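Local coordinates for protein phosphoserine aminotransferase (Bacillus circulans, PDB 1BT4) that catalyses the pyridoxal-phosphate-dependent transamination that reversibly converts 3-phosphohydroxypyruvate to phosphoserine, a step of serine biosynthesis, and also serves pyridoxine 5'-phosphate biosynthesis, at residues 13-18 and 251-256; 91-96 and 137-142; 176-181 and 258-263. All coordinates share one frame; numbering follows the deposited sequence.

Interaction 1: residues 13-18 and 251-256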
ATOM      1  N   ALA A  13       5.069 -10.206 -14.026  1.00 16.54           N
ATOM      2  CA  ALA A  13       4.819  -9.619 -15.338  1.00 16.54           C
ATOM      3  C   ALA A  13       3.473  -8.921 -15.499  1.00 16.54           C
ATOM      4  O   ALA A  13       2.444  -9.404 -15.039  1.00 16.54           O
ATOM      5  CB  ALA A  13       4.967 -10.692 -16.416  1.00 15.47           C
ATOM      6  N   LEU A  14       3.517  -7.765 -16.145  1.00 20.09           N
ATOM      7  CA  LEU A  14       2.335  -6.968 -16.445  1.00 20.09           C
ATOM      8  C   LEU A  14       2.286  -6.897 -17.973  1.00 20.09           C
ATOM      9  O   LEU A  14       3.318  -7.044 -18.641  1.00 20.09           O
ATOM     10  CB  LEU A  14       2.468  -5.555 -15.851  1.00 23.21           C
ATOM     11  CG  LEU A  14       1.970  -5.312 -14.416  1.00 23.21           C
ATOM     12  CD1 LEU A  14       3.096  -4.849 -13.502  1.00 23.21           C
ATOM     13  CD2 LEU A  14       0.857  -4.283 -14.430  1.00 23.21           C
ATOM     14  N   PRO A  15       1.082  -6.750 -18.552  1.00 21.56           N
ATOM     15  CA  PRO A  15       0.956  -6.667 -20.015  1.00 21.56           C
ATOM     16  C   PRO A  15       1.732  -5.455 -20.553  1.00 21.56           C
ATOM     17  O   PRO A  15       1.692  -4.366 -19.962  1.00 21.56           O
ATOM     18  CB  PRO A  15      -0.551  -6.506 -20.214  1.00 18.92           C
ATOM     19  CG  PRO A  15      -1.132  -7.209 -19.007  1.00 18.92           C
ATOM     20  CD  PRO A  15      -0.243  -6.742 -17.905  1.00 18.92           C
ATOM     21  N   LEU A  16       2.469  -5.652 -21.644  1.00 17.32           N
ATOM     22  CA  LEU A  16       3.260  -4.576 -22.237  1.00 17.32           C
ATOM     23  C   LEU A  16       2.387  -3.387 -22.637  1.00 17.32           C
ATOM     24  O   LEU A  16       2.753  -2.233 -22.388  1.00 17.32           O
ATOM     25  CB  LEU A  16       4.066  -5.099 -23.437  1.00 16.46           C
ATOM     26  CG  LEU A  16       4.987  -4.158 -24.233  1.00 16.46           C
ATOM     27  CD1 LEU A  16       5.996  -3.451 -23.328  1.00 16.46           C
ATOM     28  CD2 LEU A  16       5.708  -4.960 -25.307  1.00 16.46           C
ATOM     29  N   GLU A  17       1.208  -3.666 -23.200  1.00 25.98           N
ATOM     30  CA  GLU A  17       0.310  -2.585 -23.604  1.00 25.98           C
ATOM     31  C   GLU A  17      -0.260  -1.780 -22.436  1.00 25.98           C
ATOM     32  O   GLU A  17      -0.492  -0.573 -22.578  1.00 25.98           O
ATOM     33  CB  GLU A  17      -0.796  -3.068 -24.545  1.00 39.01           C
ATOM     34  CG  GLU A  17      -1.635  -4.225 -24.050  1.00 39.01           C
ATOM     35  CD  GLU A  17      -2.767  -4.584 -25.027  1.00 39.01           C
ATOM     36  OE1 GLU A  17      -3.531  -3.668 -25.405  1.00 39.01           O
ATOM     37  OE2 GLU A  17      -2.888  -5.774 -25.420  1.00 39.01           O
ATOM     38  N   VAL A  18      -0.444  -2.418 -21.276  1.00 15.22           N
ATOM     39  CA  VAL A  18      -0.954  -1.694 -20.115  1.00 15.22           C
ATOM     40  C   VAL A  18       0.147  -0.813 -19.531  1.00 15.22           C
ATOM     41  O   VAL A  18      -0.136   0.266 -19.005  1.00 15.22           O
ATOM     42  CB  VAL A  18      -1.571  -2.620 -19.025  1.00 24.17           C
ATOM     43  CG1 VAL A  18      -2.439  -3.689 -19.662  1.00 24.17           C
ATOM     44  CG2 VAL A  18      -0.513  -3.216 -18.144  1.00 24.17           C
ATOM     45  N   LEU A 251      -7.554  -4.902 -15.850  1.00 11.42           N
ATOM     46  CA  LEU A 251      -8.907  -5.433 -16.024  1.00 11.42           C
ATOM     47  C   LEU A 251      -9.416  -5.184 -17.448  1.00 11.42           C
ATOM     48  O   LEU A 251     -10.030  -6.065 -18.059  1.00 11.42           O
ATOM     49  CB  LEU A 251      -9.859  -4.818 -14.989  1.00 14.97           C
ATOM     50  CG  LEU A 251      -9.509  -5.154 -13.532  1.00 14.97           C
ATOM     51  CD1 LEU A 251     -10.444  -4.424 -12.572  1.00 14.97           C
ATOM     52  CD2 LEU A 251      -9.554  -6.682 -13.321  1.00 14.97           C
ATOM     53  N   LYS A 252      -9.135  -3.993 -17.979  1.00 16.24           N
ATOM     54  CA  LYS A 252      -9.525  -3.638 -19.346  1.00 16.24           C
ATOM     55  C   LYS A 252      -8.851  -4.629 -20.284  1.00 16.24           C
ATOM     56  O   LYS A 252      -9.475  -5.174 -21.194  1.00 16.24           O
ATOM     57  CB  LYS A 252      -9.052  -2.228 -19.697  1.00 11.74           C
ATOM     58  CG  LYS A 252      -9.673  -1.123 -18.879  1.00 11.74           C
ATOM     59  CD  LYS A 252      -9.144   0.213 -19.371  1.00 11.74           C
ATOM     60  CE  LYS A 252      -9.596   1.341 -18.491  1.00 11.74           C
ATOM     61  NZ  LYS A 252      -9.112   2.643 -19.013  1.00 11.74           N
ATOM     62  N   TRP A 253      -7.573  -4.874 -20.021  1.00 15.55           N
ATOM     63  CA  TRP A 253      -6.779  -5.799 -20.803  1.00 15.55           C
ATOM     64  C   TRP A 253      -7.347  -7.218 -20.777  1.00 15.55           C
ATOM     65  O   TRP A 253      -7.473  -7.833 -21.831  1.00 15.55           O
ATOM     66  CB  TRP A 253      -5.335  -5.783 -20.309  1.00 14.89           C
ATOM     67  CG  TRP A 253      -4.437  -6.765 -20.991  1.00 14.89           C
ATOM     68  CD1 TRP A 253      -3.729  -6.574 -22.149  1.00 14.89           C
ATOM     69  CD2 TRP A 253      -4.140  -8.096 -20.553  1.00 14.89           C
ATOM     70  NE1 TRP A 253      -3.016  -7.706 -22.459  1.00 14.89           N
ATOM     71  CE2 TRP A 253      -3.250  -8.658 -21.497  1.00 14.89           C
ATOM     72  CE3 TRP A 253      -4.545  -8.870 -19.458  1.00 14.89           C
ATOM     73  CZ2 TRP A 253      -2.754  -9.967 -21.376  1.00 14.89           C
ATOM     74  CZ3 TRP A 253      -4.057 -10.166 -19.337  1.00 14.89           C
ATOM     75  CH2 TRP A 253      -3.169 -10.703 -20.294  1.00 14.89           C
ATOM     76  N   ILE A 254      -7.704  -7.733 -19.593  1.00 16.78           N
ATOM     77  CA  ILE A 254      -8.261  -9.097 -19.481  1.00 16.78           C
ATOM     78  C   ILE A 254      -9.507  -9.229 -20.348  1.00 16.78           C
ATOM     79  O   ILE A 254      -9.776 -10.288 -20.920  1.00 16.78           O
ATOM     80  CB  ILE A 254      -8.649  -9.484 -18.019  1.00 11.77           C
ATOM     81  CG1 ILE A 254      -7.426  -9.420 -17.097  1.00 11.77           C
ATOM     82  CG2 ILE A 254      -9.235 -10.902 -17.985  1.00 11.77           C
ATOM     83  CD1 ILE A 254      -7.712  -9.769 -15.640  1.00 11.77           C
ATOM     84  N   GLU A 255     -10.262  -8.138 -20.436  1.00 21.20           N
ATOM     85  CA  GLU A 255     -11.473  -8.109 -21.240  1.00 21.20           C
ATOM     86  C   GLU A 255     -11.099  -8.209 -22.729  1.00 21.20           C
ATOM     87  O   GLU A 255     -11.749  -8.931 -23.488  1.00 21.20           O
ATOM     88  CB  GLU A 255     -12.260  -6.830 -20.951  1.00 39.22           C
ATOM     89  CG  GLU A 255     -13.748  -6.965 -21.186  1.00 39.22           C
ATOM     90  CD  GLU A 255     -14.489  -5.690 -20.880  1.00 39.22           C
ATOM     91  OE1 GLU A 255     -14.764  -5.427 -19.686  1.00 39.22           O
ATOM     92  OE2 GLU A 255     -14.785  -4.948 -21.844  1.00 39.22           O
ATOM     93  N   GLU A 256     -10.025  -7.520 -23.123  1.00 19.64           N
ATOM     94  CA  GLU A 256      -9.535  -7.546 -24.499  1.00 19.64           C
ATOM     95  C   GLU A 256      -9.064  -8.947 -24.881  1.00 19.64           C
ATOM     96  O   GLU A 256      -9.015  -9.299 -26.057  1.00 19.64           O
ATOM     97  CB  GLU A 256      -8.368  -6.577 -24.669  1.00 28.53           C
ATOM     98  CG  GLU A 256      -8.675  -5.178 -24.221  1.00 28.53           C
ATOM     99  CD  GLU A 256      -7.507  -4.225 -24.390  1.00 28.53           C
ATOM    100  OE1 GLU A 256      -6.332  -4.667 -24.381  1.00 28.53           O
ATOM    101  OE2 GLU A 256      -7.776  -3.011 -24.518  1.00 28.53           O
TER

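Interaction 2: residues 91-96 and 137-142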
ATOM      1  N   GLY A  91     -16.455 -19.486  21.026  1.00 24.76           N
ATOM      2  CA  GLY A  91     -17.406 -20.569  20.893  1.00 24.76           C
ATOM      3  C   GLY A  91     -17.209 -21.230  19.542  1.00 24.76           C
ATOM      4  O   GLY A  91     -17.613 -22.373  19.341  1.00 24.76           O
ATOM      5  N   GLN A  92     -16.575 -20.510  18.614  1.00 24.32           N
ATOM      6  CA  GLN A  92     -16.327 -21.029  17.271  1.00 24.32           C
ATOM      7  C   GLN A  92     -14.872 -21.406  17.017  1.00 24.32           C
ATOM      8  O   GLN A  92     -13.980 -21.085  17.803  1.00 24.32           O
ATOM      9  CB  GLN A  92     -16.799 -20.037  16.215  1.00 29.41           C
ATOM     10  CG  GLN A  92     -18.277 -19.724  16.293  1.00 29.41           C
ATOM     11  CD  GLN A  92     -18.682 -18.673  15.298  1.00 29.41           C
ATOM     12  OE1 GLN A  92     -17.973 -17.687  15.091  1.00 29.41           O
ATOM     13  NE2 GLN A  92     -19.825 -18.875  14.667  1.00 29.41           N
ATOM     14  N   THR A  93     -14.650 -22.052  15.876  1.00 21.43           N
ATOM     15  CA  THR A  93     -13.335 -22.530  15.465  1.00 21.43           C
ATOM     16  C   THR A  93     -13.025 -22.159  14.005  1.00 21.43           C
ATOM     17  O   THR A  93     -13.878 -22.287  13.129  1.00 21.43           O
ATOM     18  CB  THR A  93     -13.257 -24.085  15.656  1.00 30.92           C
ATOM     19  OG1 THR A  93     -11.997 -24.585  15.196  1.00 30.92           O
ATOM     20  CG2 THR A  93     -14.374 -24.779  14.887  1.00 30.92           C
ATOM     21  N   ALA A  94     -11.811 -21.681  13.750  1.00 15.37           N
ATOM     22  CA  ALA A  94     -11.410 -21.319  12.393  1.00 15.37           C
ATOM     23  C   ALA A  94     -10.907 -22.583  11.688  1.00 15.37           C
ATOM     24  O   ALA A  94      -9.883 -23.147  12.076  1.00 15.37           O
ATOM     25  CB  ALA A  94     -10.328 -20.248  12.428  1.00  5.21           C
ATOM     26  N   ASN A  95     -11.669 -23.068  10.706  1.00 16.21           N
ATOM     27  CA  ASN A  95     -11.292 -24.272   9.975  1.00 16.21           C
ATOM     28  C   ASN A  95     -10.438 -23.959   8.757  1.00 16.21           C
ATOM     29  O   ASN A  95     -10.796 -23.130   7.918  1.00 16.21           O
ATOM     30  CB  ASN A  95     -12.523 -25.087   9.578  1.00 20.36           C
ATOM     31  CG  ASN A  95     -13.112 -25.882  10.743  1.00 20.36           C
ATOM     32  OD1 ASN A  95     -13.264 -27.105  10.657  1.00 20.36           O
ATOM     33  ND2 ASN A  95     -13.464 -25.190  11.825  1.00 20.36           N
ATOM     34  N   TYR A  96      -9.313 -24.653   8.664  1.00 14.47           N
ATOM     35  CA  TYR A  96      -8.361 -24.468   7.580  1.00 14.47           C
ATOM     36  C   TYR A  96      -8.077 -25.745   6.800  1.00 14.47           C
ATOM     37  O   TYR A  96      -8.141 -26.848   7.346  1.00 14.47           O
ATOM     38  CB  TYR A  96      -7.045 -23.903   8.143  1.00  4.66           C
ATOM     39  CG  TYR A  96      -7.159 -22.419   8.494  1.00  4.66           C
ATOM     40  CD1 TYR A  96      -7.719 -22.029   9.717  1.00  4.66           C
ATOM     41  CD2 TYR A  96      -6.710 -21.450   7.591  1.00  4.66           C
ATOM     42  CE1 TYR A  96      -7.853 -20.668  10.022  1.00  4.66           C
ATOM     43  CE2 TYR A  96      -6.854 -20.092   7.892  1.00  4.66           C
ATOM     44  CZ  TYR A  96      -7.431 -19.701   9.104  1.00  4.66           C
ATOM     45  OH  TYR A  96      -7.591 -18.381   9.387  1.00  4.66           O
ATOM     46  N   GLN A 137     -13.292 -32.300   6.448  1.00 44.83           N
ATOM     47  CA  GLN A 137     -14.124 -32.457   7.637  1.00 44.83           C
ATOM     48  C   GLN A 137     -14.395 -31.118   8.318  1.00 44.83           C
ATOM     49  O   GLN A 137     -13.501 -30.528   8.928  1.00 44.83           O
ATOM     50  CB  GLN A 137     -13.420 -33.402   8.618  1.00 66.61           C
ATOM     51  CG  GLN A 137     -14.051 -33.488   9.994  1.00 66.61           C
ATOM     52  CD  GLN A 137     -13.121 -34.126  11.000  1.00 66.61           C
ATOM     53  OE1 GLN A 137     -13.108 -35.350  11.165  1.00 66.61           O
ATOM     54  NE2 GLN A 137     -12.315 -33.298  11.669  1.00 66.61           N
ATOM     55  N   LEU A 138     -15.641 -30.660   8.243  1.00 43.37           N
ATOM     56  CA  LEU A 138     -16.022 -29.387   8.850  1.00 43.37           C
ATOM     57  C   LEU A 138     -16.684 -29.590  10.213  1.00 43.37           C
ATOM     58  O   LEU A 138     -17.376 -30.589  10.437  1.00 43.37           O
ATOM     59  CB  LEU A 138     -16.978 -28.632   7.921  1.00 32.08           C
ATOM     60  CG  LEU A 138     -16.693 -27.146   7.705  1.00 32.08           C
ATOM     61  CD1 LEU A 138     -15.443 -27.023   6.886  1.00 32.08           C
ATOM     62  CD2 LEU A 138     -17.853 -26.468   6.991  1.00 32.08           C
ATOM     63  N   GLN A 139     -16.464 -28.640  11.120  1.00 55.19           N
ATOM     64  CA  GLN A 139     -17.060 -28.712  12.452  1.00 55.19           C
ATOM     65  C   GLN A 139     -18.407 -27.997  12.533  1.00 55.19           C
ATOM     66  O   GLN A 139     -18.719 -27.124  11.714  1.00 55.19           O
ATOM     67  CB  GLN A 139     -16.102 -28.168  13.514  1.00 52.99           C
ATOM     68  CG  GLN A 139     -14.844 -28.995  13.668  1.00 52.99           C
ATOM     69  CD  GLN A 139     -14.219 -28.854  15.042  1.00 52.99           C
ATOM     70  OE1 GLN A 139     -13.255 -28.107  15.228  1.00 52.99           O
ATOM     71  NE2 GLN A 139     -14.766 -29.576  16.016  1.00 52.99           N
ATOM     72  N   ASP A 140     -19.200 -28.380  13.529  1.00 46.53           N
ATOM     73  CA  ASP A 140     -20.522 -27.809  13.745  1.00 46.53           C
ATOM     74  C   ASP A 140     -20.447 -26.348  14.203  1.00 46.53           C
ATOM     75  O   ASP A 140     -21.345 -25.551  13.918  1.00 46.53           O
ATOM     76  CB  ASP A 140     -21.277 -28.659  14.772  1.00 55.42           C
ATOM     77  CG  ASP A 140     -22.740 -28.256  14.922  1.00 55.42           C
ATOM     78  OD1 ASP A 140     -23.464 -28.213  13.900  1.00 55.42           O
ATOM     79  OD2 ASP A 140     -23.171 -28.011  16.074  1.00 55.42           O
ATOM     80  N   ASN A 141     -19.374 -26.004  14.910  1.00 32.03           N
ATOM     81  CA  ASN A 141     -19.174 -24.645  15.413  1.00 32.03           C
ATOM     82  C   ASN A 141     -18.134 -23.846  14.605  1.00 32.03           C
ATOM     83  O   ASN A 141     -17.543 -22.893  15.113  1.00 32.03           O
ATOM     84  CB  ASN A 141     -18.762 -24.706  16.884  1.00 45.55           C
ATOM     85  CG  ASN A 141     -17.631 -25.692  17.130  1.00 45.55           C
ATOM     86  OD1 ASN A 141     -17.000 -26.189  16.192  1.00 45.55           O
ATOM     87  ND2 ASN A 141     -17.372 -25.985  18.398  1.00 45.55           N
ATOM     88  N   ALA A 142     -17.934 -24.237  13.344  1.00 20.62           N
ATOM     89  CA  ALA A 142     -16.974 -23.589  12.450  1.00 20.62           C
ATOM     90  C   ALA A 142     -17.401 -22.181  12.080  1.00 20.62           C
ATOM     91  O   ALA A 142     -18.552 -21.955  11.716  1.00 20.62           O
ATOM     92  CB  ALA A 142     -16.787 -24.424  11.183  1.00 20.68           C
TER

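Interaction 3: residues 176-181 and 258-263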
ATOM      1  N   ASP A 176      -3.931 -16.999  -8.291  1.00 16.88           N
ATOM      2  CA  ASP A 176      -4.721 -17.461  -9.431  1.00 16.88           C
ATOM      3  C   ASP A 176      -6.021 -16.716  -9.693  1.00 16.88           C
ATOM      4  O   ASP A 176      -6.771 -17.073 -10.599  1.00 16.88           O
ATOM      5  CB  ASP A 176      -4.932 -18.985  -9.418  1.00 10.18           C
ATOM      6  CG  ASP A 176      -6.006 -19.447  -8.445  1.00 10.18           C
ATOM      7  OD1 ASP A 176      -6.505 -18.644  -7.628  1.00 10.18           O
ATOM      8  OD2 ASP A 176      -6.355 -20.648  -8.504  1.00 10.18           O
ATOM      9  N   ILE A 177      -6.276 -15.655  -8.935  1.00 15.35           N
ATOM     10  CA  ILE A 177      -7.504 -14.886  -9.126  1.00 15.35           C
ATOM     11  C   ILE A 177      -7.594 -14.282 -10.539  1.00 15.35           C
ATOM     12  O   ILE A 177      -6.616 -13.747 -11.063  1.00 15.35           O
ATOM     13  CB  ILE A 177      -7.663 -13.792  -8.038  1.00 11.80           C
ATOM     14  CG1 ILE A 177      -9.112 -13.304  -8.004  1.00 11.80           C
ATOM     15  CG2 ILE A 177      -6.677 -12.652  -8.251  1.00 11.80           C
ATOM     16  CD1 ILE A 177      -9.412 -12.384  -6.861  1.00 11.80           C
ATOM     17  N   LEU A 178      -8.758 -14.430 -11.169  1.00 15.82           N
ATOM     18  CA  LEU A 178      -9.000 -13.916 -12.519  1.00 15.82           C
ATOM     19  C   LEU A 178      -8.145 -14.582 -13.597  1.00 15.82           C
ATOM     20  O   LEU A 178      -7.780 -13.950 -14.593  1.00 15.82           O
ATOM     21  CB  LEU A 178      -8.811 -12.394 -12.567  1.00 18.10           C
ATOM     22  CG  LEU A 178     -10.043 -11.511 -12.367  1.00 18.10           C
ATOM     23  CD1 LEU A 178     -10.943 -12.012 -11.237  1.00 18.10           C
ATOM     24  CD2 LEU A 178      -9.570 -10.092 -12.110  1.00 18.10           C
ATOM     25  N   SER A 179      -7.827 -15.855 -13.389  1.00 12.26           N
ATOM     26  CA  SER A 179      -7.039 -16.618 -14.348  1.00 12.26           C
ATOM     27  C   SER A 179      -7.942 -17.664 -14.957  1.00 12.26           C
ATOM     28  O   SER A 179      -7.603 -18.272 -15.970  1.00 12.26           O
ATOM     29  CB  SER A 179      -5.874 -17.318 -13.656  1.00  2.00           C
ATOM     30  OG  SER A 179      -6.323 -18.392 -12.848  1.00  2.00           O
ATOM     31  N   ARG A 180      -9.101 -17.843 -14.322  1.00 19.32           N
ATOM     32  CA  ARG A 180     -10.120 -18.821 -14.708  1.00 19.32           C
ATOM     33  C   ARG A 180     -11.453 -18.440 -14.048  1.00 19.32           C
ATOM     34  O   ARG A 180     -11.483 -17.969 -12.907  1.00 19.32           O
ATOM     35  CB  ARG A 180      -9.726 -20.205 -14.180  1.00 27.49           C
ATOM     36  CG  ARG A 180      -9.531 -20.200 -12.657  1.00 27.49           C
ATOM     37  CD  ARG A 180      -9.412 -21.578 -12.050  1.00 27.49           C
ATOM     38  NE  ARG A 180      -9.043 -21.499 -10.634  1.00 27.49           N
ATOM     39  CZ  ARG A 180      -8.781 -22.556  -9.865  1.00 27.49           C
ATOM     40  NH1 ARG A 180      -8.860 -23.783 -10.372  1.00 27.49           N
ATOM     41  NH2 ARG A 180      -8.383 -22.390  -8.608  1.00 27.49           N
ATOM     42  N   PRO A 181     -12.572 -18.653 -14.749  1.00 15.37           N
ATOM     43  CA  PRO A 181     -13.873 -18.315 -14.165  1.00 15.37           C
ATOM     44  C   PRO A 181     -14.278 -19.284 -13.041  1.00 15.37           C
ATOM     45  O   PRO A 181     -13.895 -20.457 -13.053  1.00 15.37           O
ATOM     46  CB  PRO A 181     -14.822 -18.415 -15.367  1.00 29.43           C
ATOM     47  CG  PRO A 181     -14.174 -19.470 -16.231  1.00 29.43           C
ATOM     48  CD  PRO A 181     -12.709 -19.092 -16.149  1.00 29.43           C
ATOM     49  N   GLY A 258     -10.598 -11.595 -24.054  1.00 17.51           N
ATOM     50  CA  GLY A 258     -11.748 -12.474 -24.121  1.00 17.51           C
ATOM     51  C   GLY A 258     -12.287 -12.828 -22.754  1.00 17.51           C
ATOM     52  O   GLY A 258     -12.917 -13.868 -22.588  1.00 17.51           O
ATOM     53  N   GLY A 259     -12.047 -11.953 -21.778  1.00 17.66           N
ATOM     54  CA  GLY A 259     -12.518 -12.188 -20.426  1.00 17.66           C
ATOM     55  C   GLY A 259     -11.800 -13.341 -19.756  1.00 17.66           C
ATOM     56  O   GLY A 259     -10.772 -13.805 -20.246  1.00 17.66           O
ATOM     57  N   LEU A 260     -12.386 -13.841 -18.669  1.00 17.09           N
ATOM     58  CA  LEU A 260     -11.821 -14.945 -17.899  1.00 17.09           C
ATOM     59  C   LEU A 260     -11.705 -16.234 -18.684  1.00 17.09           C
ATOM     60  O   LEU A 260     -10.740 -16.975 -18.513  1.00 17.09           O
ATOM     61  CB  LEU A 260     -12.633 -15.185 -16.618  1.00 12.99           C
ATOM     62  CG  LEU A 260     -12.671 -14.008 -15.634  1.00 12.99           C
ATOM     63  CD1 LEU A 260     -13.360 -14.417 -14.354  1.00 12.99           C
ATOM     64  CD2 LEU A 260     -11.266 -13.529 -15.343  1.00 12.99           C
ATOM     65  N   GLU A 261     -12.687 -16.495 -19.541  1.00 21.48           N
ATOM     66  CA  GLU A 261     -12.703 -17.705 -20.357  1.00 21.48           C
ATOM     67  C   GLU A 261     -11.648 -17.649 -21.462  1.00 21.48           C
ATOM     68  O   GLU A 261     -11.212 -18.686 -21.972  1.00 21.48           O
ATOM     69  CB  GLU A 261     -14.094 -17.914 -20.955  1.00 47.90           C
ATOM     70  CG  GLU A 261     -14.276 -19.248 -21.670  1.00 47.90           C
ATOM     71  CD  GLU A 261     -15.738 -19.578 -21.948  1.00 47.90           C
ATOM     72  OE1 GLU A 261     -16.601 -18.673 -21.830  1.00 47.90           O
ATOM     73  OE2 GLU A 261     -16.023 -20.754 -22.282  1.00 47.90           O
ATOM     74  N   GLY A 262     -11.265 -16.428 -21.838  1.00 21.58           N
ATOM     75  CA  GLY A 262     -10.248 -16.236 -22.855  1.00 21.58           C
ATOM     76  C   GLY A 262      -8.864 -16.421 -22.256  1.00 21.58           C
ATOM     77  O   GLY A 262      -8.043 -17.170 -22.794  1.00 21.58           O
ATOM     78  N   VAL A 263      -8.597 -15.755 -21.135  1.00 21.77           N
ATOM     79  CA  VAL A 263      -7.292 -15.896 -20.497  1.00 21.77           C
ATOM     80  C   VAL A 263      -7.093 -17.316 -20.000  1.00 21.77           C
ATOM     81  O   VAL A 263      -5.964 -17.790 -19.931  1.00 21.77           O
ATOM     82  CB  VAL A 263      -7.075 -14.903 -19.340  1.00 25.90           C
ATOM     83  CG1 VAL A 263      -7.153 -13.472 -19.860  1.00 25.90           C
ATOM     84  CG2 VAL A 263      -8.084 -15.140 -18.224  1.00 25.90           C
TER

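Interaction 1: residues 13-18 and 251-256
W253 reaches P15 because its CG stands anti to the backbone N (chi1 176°), which carries the indole out from its helix. The CG of E17 sits between its own backbone N and carbonyl carbon, and the chain then runs out to the edge of the indole.

P15 sits over one face of the W253 indole with its CB and CG. P15 CB is 3.6 Å from the centroid of the W253 five-membered ring, 11° off the ring normal, a CH-pi contact. P15 CG lies 3.5 Å from W253 CD2, near the fusion bond. V18 CG1 packs on W253 CB at 3.6 Å. The E17 carboxylate is at the ring edge, its plane 83° from the ring, with E17 OE2 3.5 Å from W253 CD1.

E17 OE1 also comes within 3.1 Å of E256 OE1. R21 makes salt bridges to both carboxylates, so it probably offsets their repulsion. Without the indole, as with an alanine at W253, the P15 ring is likely to lose its CH-pi partner, with a gap opened beside V18.

P15 is the N-cap of helix 16-24. The contact sets the start of that helix against the last turns of helix 241-256. A13, L14 and L16 touch the second subunit, and L14 N is hydrogen-bonded to E38 of that subunit. Helix 44-60 packs on L251 and K252.

Interaction 2: residues 91-96 and 137-142
T93 turns its methyl to the turn at Q139-A142; its hydroxyl lies somewhat farther from Q139 OE1. CG2 lies between the backbone N and the carbonyl carbon, while OG1 is anti to that N (chi1 177°). T93 CG2 is 3.3 Å from N141 OD1 and 3.5 Å from Q139 OE1, so two amide oxygens meet one methyl. The side chain of Q139 crosses that of T93 at about a right angle, and that of N141 comes in at a slant. N141 OD1 is buried here and has no hydrogen-bond partner in the model.

N95 places its amide beside A142. N95 ND2 is 3.5 Å from A142 CB and donates to T93 O at 3.2 Å. That oxygen lies almost in the amide plane of N95, but the donor stands well above the T93 carbonyl plane. N95 OD1 is bonded by H117, so both ends of the amide are held.

Between these two segments one backbone bond forms, T93 N to N141 O, 3.1 Å long and bent to 146°. Q92 CA also makes a CA-H...O contact with N141 O. T93 and A142 form a parallel bridge.

This pairing begins the parallel run of strands 93-98 and 142-148. T93 with A143 and N95 with Y144 and H146 continue it by backbone bonds. Strand 116-121 flanks the other edge of 93-98 and touches T93, N95 and Q139. Helix 101-113 packs on Y96.

Interaction 3: residues 176-181 and 258-263
L260 carries the apolar packing, between L178 and P181. Its CG lies anti to the carbonyl carbon (chi1 -62°), and the two methyls divide the work. L260 CD2 takes L178, 3.8 Å from L178 CG, and the two leucine side chains meet at a slant. L260 CD1 lies against P181 CA at 3.9 Å. Lower on the same side chain, L260 CB is 3.9 Å from P181 CD, where the two side chains run past each other in opposite senses. V263 adds its CG2, with V263 CG2 placed 3.8 Å from L178 O and close to S179 O as well.

No hydrogen bond spans the two segments. The polar bonds shape the loop instead. D176 to S179 form a type II turn, and S179 OG donates to D176 O at 2.6 Å. R180 NH2 makes a salt bridge with D176 OD2 at 2.7 Å, while NH1 bonds F158 O. D176 has further partners in Q157 and S149. Some of these bonds lie within the loop and others reach outside it; L178 and P181 meet the helix. L178 O is bonded by N339.

Residues 176-181 belong to the loop between strands 169-172 and 189-193 of the large sheet. They pack on the first turn of helix 259-279. A Schellman motif at G258 closes the preceding helix, 241-256, which also packs on L178 and V263.

Interactions 1 and 3 are neighbours, with centres 12 Å apart. They share the junction of helices 241-256 and 259-279. L251 CD2 of interaction 1 lies 3.6 Å from L178 CD2 of interaction 3, and I254 packs on V263. Along the chain their segments alternate: 13-18 packs on helix 241-256, and the loop after strand 169-172 packs on both that helix and helix 259-279. Interaction 2 stands apart, about 40 Å from interaction 1 and 31 Å from interaction 3 between centres. Its segments fall between 13-18 and 176-181 in sequence. It joins two strands of the seven-stranded sheet, away from the annotated sites. In interaction 3 the R180 side chain is about 11 Å from the bound PLP.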